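Local coordinates for tudor domain-containing protein 1 (Mus musculus, PDB 4B9W), which acts in the germline piRNA pathway to repress transposable elements during spermatogenesis, binding arginine-methylated Piwi proteins through Tudor domains, of which this is the third, at residues Thr9-Thr14 with Pro125-Gln130; Glu17-Val22 with Phe36-Ala41; Met129-Val134 with Val172-Thr177; Lys159-Val164 with Thr177-Pro182. One frame throughout, in Å; residues are numbered along the deposited sequence.

Interaction 1. Residues Thr9-Thr14 with Pro125-Gln130; sequences TWVEFT and PFQGMQ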
loop_
_atom_site.group_PDB
_atom_site.type_symbol
_atom_site.label_atom_id
_atom_site.label_comp_id
_atom_site.label_asym_id
_atom_site.label_seq_id
_atom_site.Cartn_x
_atom_site.Cartn_y
_atom_site.Cartn_z
ATOM N N THR A 9 -0.424 -3.829 20.941
ATOM C CA THR A 9 -1.058 -2.513 20.826
ATOM C C THR A 9 -0.154 -1.515 20.120
ATOM O O THR A 9 1.015 -1.791 19.854
ATOM C CB THR A 9 -1.428 -1.970 22.230
ATOM O OG1 THR A 9 -0.234 -1.758 22.991
ATOM C CG2 THR A 9 -2.353 -2.982 22.999
ATOM N N TRP A 10 -0.728 -0.363 19.785
ATOM C CA TRP A 10 0.038 0.790 19.353
ATOM C C TRP A 10 0.200 1.740 20.481
ATOM O O TRP A 10 -0.440 1.592 21.509
ATOM C CB TRP A 10 -0.669 1.491 18.219
ATOM C CG TRP A 10 -0.735 0.619 17.005
ATOM C CD1 TRP A 10 -1.781 -0.201 16.607
ATOM C CD2 TRP A 10 0.318 0.413 15.995
ATOM N NE1 TRP A 10 -1.462 -0.863 15.454
ATOM C CE2 TRP A 10 -0.223 -0.542 15.035
ATOM C CE3 TRP A 10 1.587 0.916 15.794
ATOM C CZ2 TRP A 10 0.496 -0.952 13.929
ATOM C CZ3 TRP A 10 2.303 0.480 14.697
ATOM C CH2 TRP A 10 1.772 -0.424 13.781
ATOM N N VAL A 11 1.059 2.740 20.289
ATOM C CA VAL A 11 1.168 3.829 21.238
ATOM C C VAL A 11 -0.179 4.531 21.208
ATOM O O VAL A 11 -0.805 4.646 20.151
ATOM C CB VAL A 11 2.299 4.830 20.883
ATOM C CG1 VAL A 11 2.348 5.971 21.891
ATOM C CG2 VAL A 11 3.634 4.113 20.835
ATOM N N GLU A 12 -0.630 4.972 22.377
ATOM C CA GLU A 12 -1.948 5.576 22.521
ATOM C C GLU A 12 -1.830 7.039 22.921
ATOM O O GLU A 12 -0.906 7.411 23.661
ATOM C CB GLU A 12 -2.769 4.789 23.552
ATOM C CG GLU A 12 -3.115 3.364 23.115
ATOM C CD GLU A 12 -4.032 3.333 21.913
ATOM O OE1 GLU A 12 -4.464 4.426 21.494
ATOM O OE2 GLU A 12 -4.346 2.235 21.387
ATOM N N PHE A 13 -2.783 7.840 22.427
ATOM C CA PHE A 13 -2.813 9.293 22.632
ATOM C C PHE A 13 -4.157 9.838 23.103
ATOM O O PHE A 13 -5.211 9.229 22.899
ATOM C CB PHE A 13 -2.484 10.024 21.308
ATOM C CG PHE A 13 -1.192 9.598 20.692
ATOM C CD1 PHE A 13 0.010 10.176 21.100
ATOM C CD2 PHE A 13 -1.162 8.587 19.751
ATOM C CE1 PHE A 13 1.211 9.763 20.561
ATOM C CE2 PHE A 13 0.043 8.179 19.199
ATOM C CZ PHE A 13 1.224 8.760 19.604
ATOM N N THR A 14 -4.112 11.042 23.674
ATOM C CA THR A 14 -5.316 11.830 23.873
ATOM C C THR A 14 -5.372 13.006 22.872
ATOM O O THR A 14 -4.337 13.544 22.441
ATOM C CB THR A 14 -5.426 12.341 25.311
ATOM O OG1 THR A 14 -4.331 13.209 25.573
ATOM C CG2 THR A 14 -5.432 11.162 26.325
ATOM N N PRO A 125 4.289 -1.290 23.364
ATOM C CA PRO A 125 3.439 -0.930 22.216
ATOM C C PRO A 125 4.279 -0.727 20.971
ATOM O O PRO A 125 5.430 -0.302 21.072
ATOM C CB PRO A 125 2.780 0.399 22.652
ATOM C CG PRO A 125 2.869 0.390 24.146
ATOM C CD PRO A 125 4.086 -0.404 24.520
ATOM N N PHE A 126 3.701 -1.009 19.804
ATOM C CA PHE A 126 4.363 -0.708 18.543
ATOM C C PHE A 126 4.606 0.794 18.402
ATOM O O PHE A 126 3.721 1.612 18.659
ATOM C CB PHE A 126 3.586 -1.279 17.341
ATOM C CG PHE A 126 3.503 -2.798 17.303
ATOM C CD1 PHE A 126 4.213 -3.612 18.195
ATOM C CD2 PHE A 126 2.707 -3.429 16.339
ATOM C CE1 PHE A 126 4.114 -4.994 18.127
ATOM C CE2 PHE A 126 2.612 -4.820 16.276
ATOM C CZ PHE A 126 3.306 -5.598 17.173
ATOM N N GLN A 127 5.827 1.141 17.989
ATOM C CA GLN A 127 6.351 2.518 18.144
ATOM C C GLN A 127 6.387 3.338 16.863
ATOM O O GLN A 127 6.575 4.536 16.932
ATOM C CB GLN A 127 7.765 2.487 18.715
ATOM C CG GLN A 127 7.882 2.000 20.139
ATOM C CD GLN A 127 7.192 2.897 21.144
ATOM O OE1 GLN A 127 7.282 4.118 21.065
ATOM N NE2 GLN A 127 6.503 2.286 22.116
ATOM N N GLY A 128 6.244 2.703 15.703
ATOM C CA GLY A 128 6.197 3.413 14.437
ATOM C C GLY A 128 4.778 3.884 14.173
ATOM O O GLY A 128 3.950 3.156 13.591
ATOM N N MET A 129 4.495 5.101 14.615
ATOM C CA MET A 129 3.144 5.632 14.555
ATOM C C MET A 129 2.936 6.371 13.254
ATOM O O MET A 129 3.650 7.353 12.997
ATOM C CB MET A 129 2.940 6.593 15.734
ATOM C CG MET A 129 3.038 5.909 17.091
ATOM S SD MET A 129 1.856 4.539 17.216
ATOM C CE MET A 129 0.348 5.346 16.635
ATOM N N GLN A 130 1.975 5.930 12.442
ATOM C CA GLN A 130 1.720 6.633 11.173
ATOM C C GLN A 130 1.121 7.996 11.463
ATOM O O GLN A 130 0.202 8.085 12.272
ATOM C CB GLN A 130 0.767 5.848 10.255
ATOM C CG GLN A 130 0.604 6.510 8.895
ATOM C CD GLN A 130 -0.308 5.735 7.960
ATOM O OE1 GLN A 130 -1.010 4.811 8.375
ATOM N NE2 GLN A 130 -0.317 6.125 6.693
#

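Interaction 2. Residues Glu17-Val22 with Phe36-Ala41; sequences ETVDVV and FLKDDA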
loop_
_atom_site.group_PDB
_atom_site.type_symbol
_atom_site.label_atom_id
_atom_site.label_comp_id
_atom_site.label_asym_id
_atom_site.label_seq_id
_atom_site.Cartn_x
_atom_site.Cartn_y
_atom_site.Cartn_z
ATOM N N GLU A 17 -3.070 16.145 22.822
ATOM C CA GLU A 17 -1.806 15.823 23.484
ATOM C C GLU A 17 -0.625 16.457 22.746
ATOM O O GLU A 17 -0.548 16.408 21.519
ATOM C CB GLU A 17 -1.617 14.314 23.554
ATOM C CG GLU A 17 -0.398 13.880 24.350
ATOM C CD GLU A 17 -0.274 12.370 24.467
ATOM O OE1 GLU A 17 -1.300 11.648 24.325
ATOM O OE2 GLU A 17 0.852 11.904 24.731
ATOM N N THR A 18 0.284 17.083 23.487
ATOM C CA THR A 18 1.518 17.589 22.880
ATOM C C THR A 18 2.711 16.771 23.356
ATOM O O THR A 18 2.875 16.510 24.548
ATOM C CB THR A 18 1.742 19.075 23.158
ATOM O OG1 THR A 18 1.844 19.276 24.571
ATOM C CG2 THR A 18 0.608 19.867 22.628
ATOM N N VAL A 19 3.516 16.334 22.402
ATOM C CA VAL A 19 4.545 15.361 22.658
ATOM C C VAL A 19 5.669 15.512 21.626
ATOM O O VAL A 19 5.434 15.825 20.467
ATOM C CB VAL A 19 3.936 13.940 22.646
ATOM C CG1 VAL A 19 3.154 13.725 21.361
ATOM C CG2 VAL A 19 5.014 12.874 22.863
ATOM N N ASP A 20 6.899 15.326 22.068
ATOM C CA ASP A 20 8.040 15.446 21.172
ATOM C C ASP A 20 8.155 14.188 20.317
ATOM O O ASP A 20 7.886 13.074 20.775
ATOM C CB ASP A 20 9.331 15.708 21.940
ATOM C CG ASP A 20 9.404 17.127 22.495
ATOM O OD1 ASP A 20 8.817 18.070 21.901
ATOM O OD2 ASP A 20 10.051 17.298 23.539
ATOM N N VAL A 21 8.509 14.410 19.058
ATOM C CA VAL A 21 8.693 13.358 18.090
ATOM C C VAL A 21 10.026 13.501 17.365
ATOM O O VAL A 21 10.614 14.586 17.291
ATOM C CB VAL A 21 7.563 13.359 17.036
ATOM C CG1 VAL A 21 6.203 13.178 17.704
ATOM C CG2 VAL A 21 7.606 14.619 16.181
ATOM N N VAL A 22 10.503 12.372 16.866
ATOM C CA VAL A 22 11.530 12.303 15.849
ATOM C C VAL A 22 10.872 11.474 14.749
ATOM O O VAL A 22 10.206 10.470 15.038
ATOM C CB VAL A 22 12.844 11.608 16.326
ATOM C CG1 VAL A 22 13.701 12.569 17.154
ATOM C CG2 VAL A 22 12.546 10.339 17.111
ATOM N N PHE A 36 7.300 8.735 19.145
ATOM C CA PHE A 36 6.819 9.678 20.147
ATOM C C PHE A 36 7.622 9.500 21.449
ATOM O O PHE A 36 7.696 8.394 22.017
ATOM C CB PHE A 36 5.310 9.517 20.330
ATOM C CG PHE A 36 4.513 10.035 19.155
ATOM C CD1 PHE A 36 4.501 9.362 17.952
ATOM C CD2 PHE A 36 3.808 11.222 19.249
ATOM C CE1 PHE A 36 3.766 9.833 16.878
ATOM C CE2 PHE A 36 3.072 11.715 18.179
ATOM C CZ PHE A 36 3.054 11.025 16.989
ATOM N N LEU A 37 8.287 10.569 21.871
ATOM C CA LEU A 37 9.256 10.484 22.959
ATOM C C LEU A 37 8.551 10.697 24.283
ATOM O O LEU A 37 8.626 11.776 24.895
ATOM C CB LEU A 37 10.405 11.483 22.770
ATOM C CG LEU A 37 11.107 11.538 21.410
ATOM C CD1 LEU A 37 12.154 12.651 21.405
ATOM C CD2 LEU A 37 11.730 10.205 21.026
ATOM N N LYS A 38 7.815 9.672 24.693
ATOM C CA LYS A 38 7.164 9.649 25.995
ATOM C C LYS A 38 7.326 8.261 26.609
ATOM O O LYS A 38 7.750 7.317 25.932
ATOM C CB LYS A 38 5.687 10.052 25.895
ATOM C CG LYS A 38 4.810 9.232 24.961
ATOM C CD LYS A 38 3.341 9.614 25.146
ATOM C CE LYS A 38 2.408 8.617 24.464
ATOM N NZ LYS A 38 0.978 8.803 24.852
ATOM N N ASP A 39 7.026 8.157 27.896
ATOM C CA ASP A 39 7.050 6.877 28.602
ATOM C C ASP A 39 8.349 6.080 28.407
ATOM O O ASP A 39 8.308 4.851 28.387
ATOM C CB ASP A 39 5.849 6.027 28.150
ATOM C CG ASP A 39 4.519 6.726 28.383
ATOM O OD1 ASP A 39 4.390 7.387 29.437
ATOM O OD2 ASP A 39 3.609 6.624 27.521
ATOM N N ASP A 40 9.489 6.758 28.261
ATOM C CA ASP A 40 10.784 6.083 28.075
ATOM C C ASP A 40 10.828 5.183 26.809
ATOM O O ASP A 40 11.549 4.177 26.765
ATOM C CB ASP A 40 11.149 5.251 29.320
ATOM C CG ASP A 40 11.290 6.094 30.579
ATOM O OD1 ASP A 40 11.848 7.207 30.492
ATOM O OD2 ASP A 40 10.862 5.627 31.667
ATOM N N ALA A 41 10.088 5.587 25.778
ATOM C CA ALA A 41 9.949 4.816 24.533
ATOM C C ALA A 41 11.271 4.413 23.900
ATOM O O ALA A 41 11.510 3.226 23.693
ATOM C CB ALA A 41 9.109 5.592 23.514
HETATM O O HOH W 1 7.374 14.081 24.508
#

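Interaction 3. Residues Met129-Val134 with Val172-Thr177; sequences MQCWLV and VGVELT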
loop_
_atom_site.group_PDB
_atom_site.type_symbol
_atom_site.label_atom_id
_atom_site.label_comp_id
_atom_site.label_asym_id
_atom_site.label_seq_id
_atom_site.Cartn_x
_atom_site.Cartn_y
_atom_site.Cartn_z
ATOM N N MET A 129 4.495 5.101 14.615
ATOM C CA MET A 129 3.144 5.632 14.555
ATOM C C MET A 129 2.936 6.371 13.254
ATOM O O MET A 129 3.650 7.353 12.997
ATOM C CB MET A 129 2.940 6.593 15.734
ATOM C CG MET A 129 3.038 5.909 17.091
ATOM S SD MET A 129 1.856 4.539 17.216
ATOM C CE MET A 129 0.348 5.346 16.635
ATOM N N GLN A 130 1.975 5.930 12.442
ATOM C CA GLN A 130 1.720 6.633 11.173
ATOM C C GLN A 130 1.121 7.996 11.463
ATOM O O GLN A 130 0.202 8.085 12.272
ATOM C CB GLN A 130 0.767 5.848 10.255
ATOM C CG GLN A 130 0.604 6.510 8.895
ATOM C CD GLN A 130 -0.308 5.735 7.960
ATOM O OE1 GLN A 130 -1.010 4.811 8.375
ATOM N NE2 GLN A 130 -0.317 6.125 6.693
ATOM N N CYS A 131 1.641 9.037 10.810
ATOM C CA CYS A 131 1.167 10.396 10.974
ATOM C C CYS A 131 0.855 11.032 9.633
ATOM O O CYS A 131 1.193 10.490 8.609
ATOM C CB CYS A 131 2.199 11.270 11.671
ATOM S SG CYS A 131 2.744 10.640 13.259
ATOM N N TRP A 132 0.160 12.162 9.671
ATOM C CA TRP A 132 0.025 13.062 8.511
ATOM C C TRP A 132 -0.074 14.439 9.041
ATOM O O TRP A 132 -0.501 14.613 10.148
ATOM C CB TRP A 132 -1.194 12.737 7.664
ATOM C CG TRP A 132 -2.470 12.524 8.428
ATOM C CD1 TRP A 132 -3.446 13.467 8.768
ATOM C CD2 TRP A 132 -2.967 11.250 8.949
ATOM N NE1 TRP A 132 -4.477 12.862 9.454
ATOM C CE2 TRP A 132 -4.240 11.539 9.599
ATOM C CE3 TRP A 132 -2.491 9.935 8.936
ATOM C CZ2 TRP A 132 -4.981 10.552 10.214
ATOM C CZ3 TRP A 132 -3.259 8.937 9.551
ATOM C CH2 TRP A 132 -4.474 9.243 10.177
ATOM N N LEU A 133 0.350 15.441 8.285
ATOM C CA LEU A 133 0.201 16.825 8.726
ATOM C C LEU A 133 -1.250 17.234 8.513
ATOM O O LEU A 133 -1.846 16.882 7.516
ATOM C CB LEU A 133 1.109 17.774 7.933
ATOM C CG LEU A 133 2.629 17.651 8.144
ATOM C CD1 LEU A 133 3.338 18.702 7.302
ATOM C CD2 LEU A 133 3.003 17.792 9.601
ATOM N N VAL A 134 -1.831 17.962 9.456
ATOM C CA VAL A 134 -3.209 18.396 9.266
ATOM C C VAL A 134 -3.251 19.702 8.470
ATOM O O VAL A 134 -2.250 20.421 8.362
ATOM C CB VAL A 134 -3.970 18.544 10.589
ATOM C CG1 VAL A 134 -4.091 17.182 11.264
ATOM C CG2 VAL A 134 -3.304 19.584 11.481
ATOM N N VAL A 172 -2.426 9.002 13.203
ATOM C CA VAL A 172 -2.728 10.315 13.768
ATOM C C VAL A 172 -2.374 11.513 12.852
ATOM O O VAL A 172 -1.300 11.556 12.237
ATOM C CB VAL A 172 -2.047 10.502 15.159
ATOM C CG1 VAL A 172 -2.367 9.341 16.091
ATOM C CG2 VAL A 172 -0.544 10.664 15.041
ATOM N N GLY A 173 -3.296 12.479 12.772
ATOM C CA GLY A 173 -3.058 13.760 12.112
ATOM C C GLY A 173 -2.434 14.718 13.123
ATOM O O GLY A 173 -2.976 14.917 14.210
ATOM N N VAL A 174 -1.294 15.301 12.781
ATOM C CA VAL A 174 -0.534 16.134 13.718
ATOM C C VAL A 174 -0.210 17.495 13.140
ATOM O O VAL A 174 -0.151 17.679 11.918
ATOM C CB VAL A 174 0.815 15.485 14.118
ATOM C CG1 VAL A 174 0.585 14.183 14.873
ATOM C CG2 VAL A 174 1.687 15.265 12.879
ATOM N N GLU A 175 -0.029 18.451 14.047
ATOM C CA GLU A 175 0.609 19.719 13.760
ATOM C C GLU A 175 2.018 19.603 14.338
ATOM O O GLU A 175 2.186 19.200 15.507
ATOM C CB GLU A 175 -0.193 20.836 14.436
ATOM C CG GLU A 175 0.279 22.249 14.172
ATOM C CD GLU A 175 -0.156 23.215 15.279
ATOM O OE1 GLU A 175 0.232 23.033 16.477
ATOM O OE2 GLU A 175 -0.881 24.174 14.946
ATOM N N LEU A 176 3.021 19.906 13.513
ATOM C CA LEU A 176 4.448 19.765 13.862
ATOM C C LEU A 176 5.091 21.142 13.975
ATOM O O LEU A 176 4.960 21.981 13.068
ATOM C CB LEU A 176 5.207 18.983 12.788
ATOM C CG LEU A 176 5.094 17.459 12.697
ATOM C CD1 LEU A 176 6.150 16.928 11.733
ATOM C CD2 LEU A 176 5.248 16.788 14.055
ATOM N N THR A 177 5.774 21.377 15.083
ATOM C CA THR A 177 6.463 22.627 15.263
ATOM C C THR A 177 7.897 22.369 15.670
ATOM O O THR A 177 8.185 21.557 16.554
ATOM C CB THR A 177 5.753 23.524 16.314
ATOM O OG1 THR A 177 4.350 23.560 16.048
ATOM C CG2 THR A 177 6.311 24.929 16.291
#

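Interaction 4. Residues Lys159-Val164 with Thr177-Pro182; sequences KLQARV and TDLSTP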
loop_
_atom_site.group_PDB
_atom_site.type_symbol
_atom_site.label_atom_id
_atom_site.label_comp_id
_atom_site.label_asym_id
_atom_site.label_seq_id
_atom_site.Cartn_x
_atom_site.Cartn_y
_atom_site.Cartn_z
ATOM N N LYS A 159 14.371 17.087 16.578
ATOM C CA LYS A 159 13.249 16.699 17.409
ATOM C C LYS A 159 12.244 17.847 17.319
ATOM O O LYS A 159 12.617 19.018 17.469
ATOM C CB LYS A 159 13.703 16.442 18.848
ATOM C CG LYS A 159 12.562 16.248 19.839
ATOM C CD LYS A 159 13.068 15.751 21.199
ATOM C CE LYS A 159 13.913 16.759 21.972
ATOM N NZ LYS A 159 14.599 16.074 23.131
ATOM N N LEU A 160 10.983 17.512 17.046
ATOM C CA LEU A 160 9.904 18.503 16.907
ATOM C C LEU A 160 8.816 18.274 17.944
ATOM O O LEU A 160 8.678 17.162 18.457
ATOM C CB LEU A 160 9.290 18.450 15.484
ATOM C CG LEU A 160 10.254 18.561 14.293
ATOM C CD1 LEU A 160 10.532 17.214 13.648
ATOM C CD2 LEU A 160 9.715 19.499 13.226
ATOM N N GLN A 161 8.058 19.320 18.257
ATOM C CA GLN A 161 6.814 19.194 19.021
ATOM C C GLN A 161 5.647 18.747 18.128
ATOM O O GLN A 161 5.332 19.386 17.119
ATOM C CB GLN A 161 6.455 20.537 19.689
ATOM C CG GLN A 161 5.106 20.558 20.384
ATOM C CD GLN A 161 4.832 21.881 21.073
ATOM O OE1 GLN A 161 4.379 22.832 20.443
ATOM N NE2 GLN A 161 5.117 21.948 22.367
ATOM N N ALA A 162 4.985 17.669 18.511
ATOM C CA ALA A 162 3.792 17.220 17.792
ATOM C C ALA A 162 2.593 17.444 18.683
ATOM O O ALA A 162 2.611 17.101 19.868
ATOM C CB ALA A 162 3.896 15.750 17.399
ATOM N N ARG A 163 1.561 18.037 18.108
ATOM C CA ARG A 163 0.276 18.123 18.748
ATOM C C ARG A 163 -0.679 17.187 18.003
ATOM O O ARG A 163 -0.873 17.294 16.799
ATOM C CB ARG A 163 -0.244 19.549 18.748
ATOM C CG ARG A 163 -1.447 19.708 19.642
ATOM C CD ARG A 163 -1.747 21.170 19.919
ATOM N NE ARG A 163 -2.323 21.817 18.763
ATOM C CZ ARG A 163 -3.580 21.657 18.347
ATOM N NH1 ARG A 163 -4.414 20.833 18.984
ATOM N NH2 ARG A 163 -4.017 22.312 17.269
ATOM N N VAL A 164 -1.233 16.241 18.735
ATOM C CA VAL A 164 -2.079 15.199 18.173
ATOM C C VAL A 164 -3.480 15.820 17.975
ATOM O O VAL A 164 -4.228 15.923 18.905
ATOM C CB VAL A 164 -2.072 13.953 19.120
ATOM C CG1 VAL A 164 -2.926 12.817 18.583
ATOM C CG2 VAL A 164 -0.647 13.452 19.363
ATOM N N THR A 177 5.774 21.377 15.083
ATOM C CA THR A 177 6.463 22.627 15.263
ATOM C C THR A 177 7.897 22.369 15.670
ATOM O O THR A 177 8.185 21.557 16.554
ATOM C CB THR A 177 5.753 23.524 16.314
ATOM O OG1 THR A 177 4.350 23.560 16.048
ATOM C CG2 THR A 177 6.311 24.929 16.291
ATOM N N ASP A 178 8.784 23.086 15.007
ATOM C CA ASP A 178 10.201 23.114 15.318
ATOM C C ASP A 178 10.482 24.189 16.398
ATOM O O ASP A 178 10.302 25.371 16.171
ATOM C CB ASP A 178 10.940 23.394 14.012
ATOM C CG ASP A 178 12.440 23.537 14.176
ATOM O OD1 ASP A 178 12.972 23.390 15.295
ATOM O OD2 ASP A 178 13.090 23.813 13.149
ATOM N N LEU A 179 10.936 23.750 17.567
ATOM C CA LEU A 179 11.224 24.635 18.689
ATOM C C LEU A 179 12.717 24.665 19.021
ATOM O O LEU A 179 13.105 24.952 20.146
ATOM C CB LEU A 179 10.413 24.192 19.915
ATOM C CG LEU A 179 8.894 24.263 19.725
ATOM C CD1 LEU A 179 8.131 23.551 20.826
ATOM C CD2 LEU A 179 8.470 25.718 19.628
ATOM N N SER A 180 13.556 24.387 18.028
ATOM C CA SER A 180 14.994 24.283 18.229
ATOM C C SER A 180 15.619 25.674 18.358
ATOM O O SER A 180 16.749 25.803 18.808
ATOM C CB SER A 180 15.644 23.494 17.080
ATOM O OG SER A 180 15.422 24.118 15.821
ATOM N N THR A 181 14.887 26.710 17.950
ATOM C CA THR A 181 15.251 28.090 18.278
ATOM C C THR A 181 14.086 28.808 18.995
ATOM O O THR A 181 12.985 28.260 19.126
ATOM C CB THR A 181 15.674 28.871 17.013
ATOM O OG1 THR A 181 14.518 29.386 16.357
ATOM C CG2 THR A 181 16.472 27.970 16.035
ATOM N N PRO A 182 14.314 30.057 19.451
ATOM C CA PRO A 182 13.207 30.843 20.020
ATOM C C PRO A 182 12.097 31.194 19.026
ATOM O O PRO A 182 11.035 31.617 19.447
ATOM C CB PRO A 182 13.910 32.126 20.511
ATOM C CG PRO A 182 15.346 31.733 20.651
ATOM C CD PRO A 182 15.581 30.803 19.509
HETATM O O HOH W 2 11.318 21.249 18.515
HETATM O O HOH W 3 3.105 21.394 17.255
#

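Interaction 1. Residues Thr9-Thr14 with Pro125-Gln130
Both Trp10 (chi1 -65°) and Phe126 (chi1 -64°) hold CG opposite the carbonyl carbon and beside their own backbone N, which brings the two rings into an edge-to-face stack. The phenyl edge is directed at the six-membered ring of the indole, centroids 5.4 Å apart and planes at 89°. Phe126 CB also lies over a face of the indole, 3.3 Å from Trp10 CE3. Met129, bent at its second and third torsions, curls so that its sulfur approaches obliquely in a Met-aromatic contact, SD 3.9 Å from Trp10 CE3. The same SD is 3.7 Å from Val11 CB, and beyond it the methyl CE meets the edge of the Phe13 ring at CE2, 3.8 Å away. An extended Tudor domain joins a Tudor barrel to an OB-fold, staphylococcal nuclease-like part; here the chain returning from the barrel to strand 129-133 is met by the lead-in to strand 18-26. A single bridge pairs the backbones at Trp10 and Phe126, with Phe126 N bonded to Thr9 O at 2.8 Å and a weak bond from Val11 N to Phe126 O. With an alanine in place of Trp10 the edge of Phe126 is likely to lose the face it points at, and a gap would probably open beside Met129 SD. Trp8 stacks on Phe126 and also meets Trp10, while Val11 CG2 rests against the amide of Gln127, whose NE2 bonds to Pro125 O.

Interaction 2. Residues Glu17-Val22 with Phe36-Ala41
Two valines of strand 18-26 hold the ring of Phe36 from different directions. Val19 has chi1 53°, with CG1 between the backbone N and the carbonyl carbon, and this methyl meets the ring at its edge, in plane, 3.3 Å from Phe36 CD2. Val21 instead turns CG1 opposite its carbonyl carbon and lays it over a ring face, a CH-pi contact in which CG1 is 3.6 Å from the Phe36 centroid and 19° off the normal. Phe13 and Met129 also pack on this ring. Strands 18-26 and 31-36 are the first two of the OB-fold barrel, an antiparallel hairpin in which Val21 and Phe36 form a non-hydrogen-bonded pair. Just past it, Leu37 N reaches Asp20 O at 2.8 Å in a nearly straight bond (175° at the hydrogen). Beyond this bond the backbones separate and a water fills in, receiving from Asp20 N and donating to Leu37 O at 2.7 Å. Leu37 centres an inverse gamma turn, and its side chain crosses that of Val22 at about a right angle, CD2 4.0 Å from Val22 CG2. Lys38 and Glu17 are both extended beyond CG and also meet nearly perpendicularly, in a salt bridge with Lys38 NZ 3.1 Å from Glu17 OE2, on the syn lone pair of that oxygen. Each end has a second partner that fixes its place: NZ also bonds to Glu12 O, and Glu17 OE1 accepts from Thr14 N. A type I' turn from Lys38 to Ala41 then leads directly into helix 41-57.

Interaction 3. Residues Met129-Val134 with Val172-Thr177
Trp132 lies flat across the backbone of Val172 and Gly173. From CB, a first torsion of 47° sets CG between the backbone N and the carbonyl carbon, and the indole folds over the neighbouring strand. CD1 and NE1 cover the glycine, NE1 coming to 3.1 Å from Gly173 CA and spending its N-H on Glu166 OE2; that CA sits 3.4 Å from the centroid of the five-membered ring, 24° off its normal, a CH-pi contact. CE2 follows, 3.4 Å from Gly173 N, with CZ2 near the same nitrogen, while CD2 lies 3.7 Å from Val172 O and CE3 close by that oxygen. At the far rim CZ3 and CH2 are each 3.7 Å from Val172 N. The bare CA of Gly173 lets the indole and Val134 CG1 lie close against the backbone. In the OB fold the third and fifth strands pair in parallel, and strands 129-133 and 171-178 do so here; the axes of segments 129-133 and 172-177 lie 53° apart. The backbone bonds step from one strand to the other in turn: Val172 N to Gln130 O, Trp132 N to Val172 O, Val174 N to Trp132 O at 2.8 Å, then Val134 N to Val174 O. Were Trp132 replaced by a leucine, Glu166 OE2 would probably be left without its indole donor and the Gly173 backbone less covered. Away from the indole, Cys131 SG touches Val172 CG2 at 3.7 Å. Further along, the side chains of Leu133 and Leu176 cross at about a right angle, Leu133 CD2 3.8 Å from Leu176 CG, and both pack on Phe151 of helix 145-155.

Interaction 4. Residues Lys159-Val164 with Thr177-Pro182
Asp178 OD1 is gripped twice by Ser180, at 3.0 Å by its backbone N and at 2.6 Å by its hydroxyl OG. The amide bond makes an Asx turn, while the hydroxyl takes the syn lone pair; together they fix the rotation of the carboxylate as the chain leaves strand 171-178. Across the contact, Asp178 CB lies 4.2 Å from Leu160 CD2. Strands 160-168 and 171-178 form the hairpin of the last two strands of the OB-fold barrel, and here lies its far end from the connecting turn. Gln161 and Thr177 make an antiparallel hydrogen-bonded pair: Gln161 N gives to Thr177 O at 2.8 Å, and Thr177 N to Gln161 O at 2.9 Å. Beyond the pair the backbones part, and a water spans the gap by donating to Lys159 O and accepting from Leu179 N at 2.7 Å. Another water lies 2.8 Å from Thr177 OG1. With CG opposite its backbone N (chi1 174°) and an extended chain, Gln161 crosses Leu179 obliquely, CD1 of the leucine 3.6 Å from Gln161 CB and also touching the amide end.

How the interactions relate
Interactions 2, 3 and 4 belong to one OB-fold barrel, and interaction 1 leads into it at the start of strand 129-133, where the chain returns from the inserted Tudor barrel. Interactions 3 and 4 share strand 171-178 and are both largely buried, but interaction 3 pairs in parallel under apolar cover, whereas interaction 4 is antiparallel and runs out into an exposed turn and waters. Interactions 1 and 2 are partly buried and mix aromatic packing with polar bonds; Glu12 O to Lys38 NZ ties them together. Phe36 carries interaction 2 inward to Met129 and Cys131, and Phe13 spans from Phe36 to Val172 and Val164. Backbone bonds from Val19 and Val21 to Ala162 and Leu160 join interaction 2 to interaction 4.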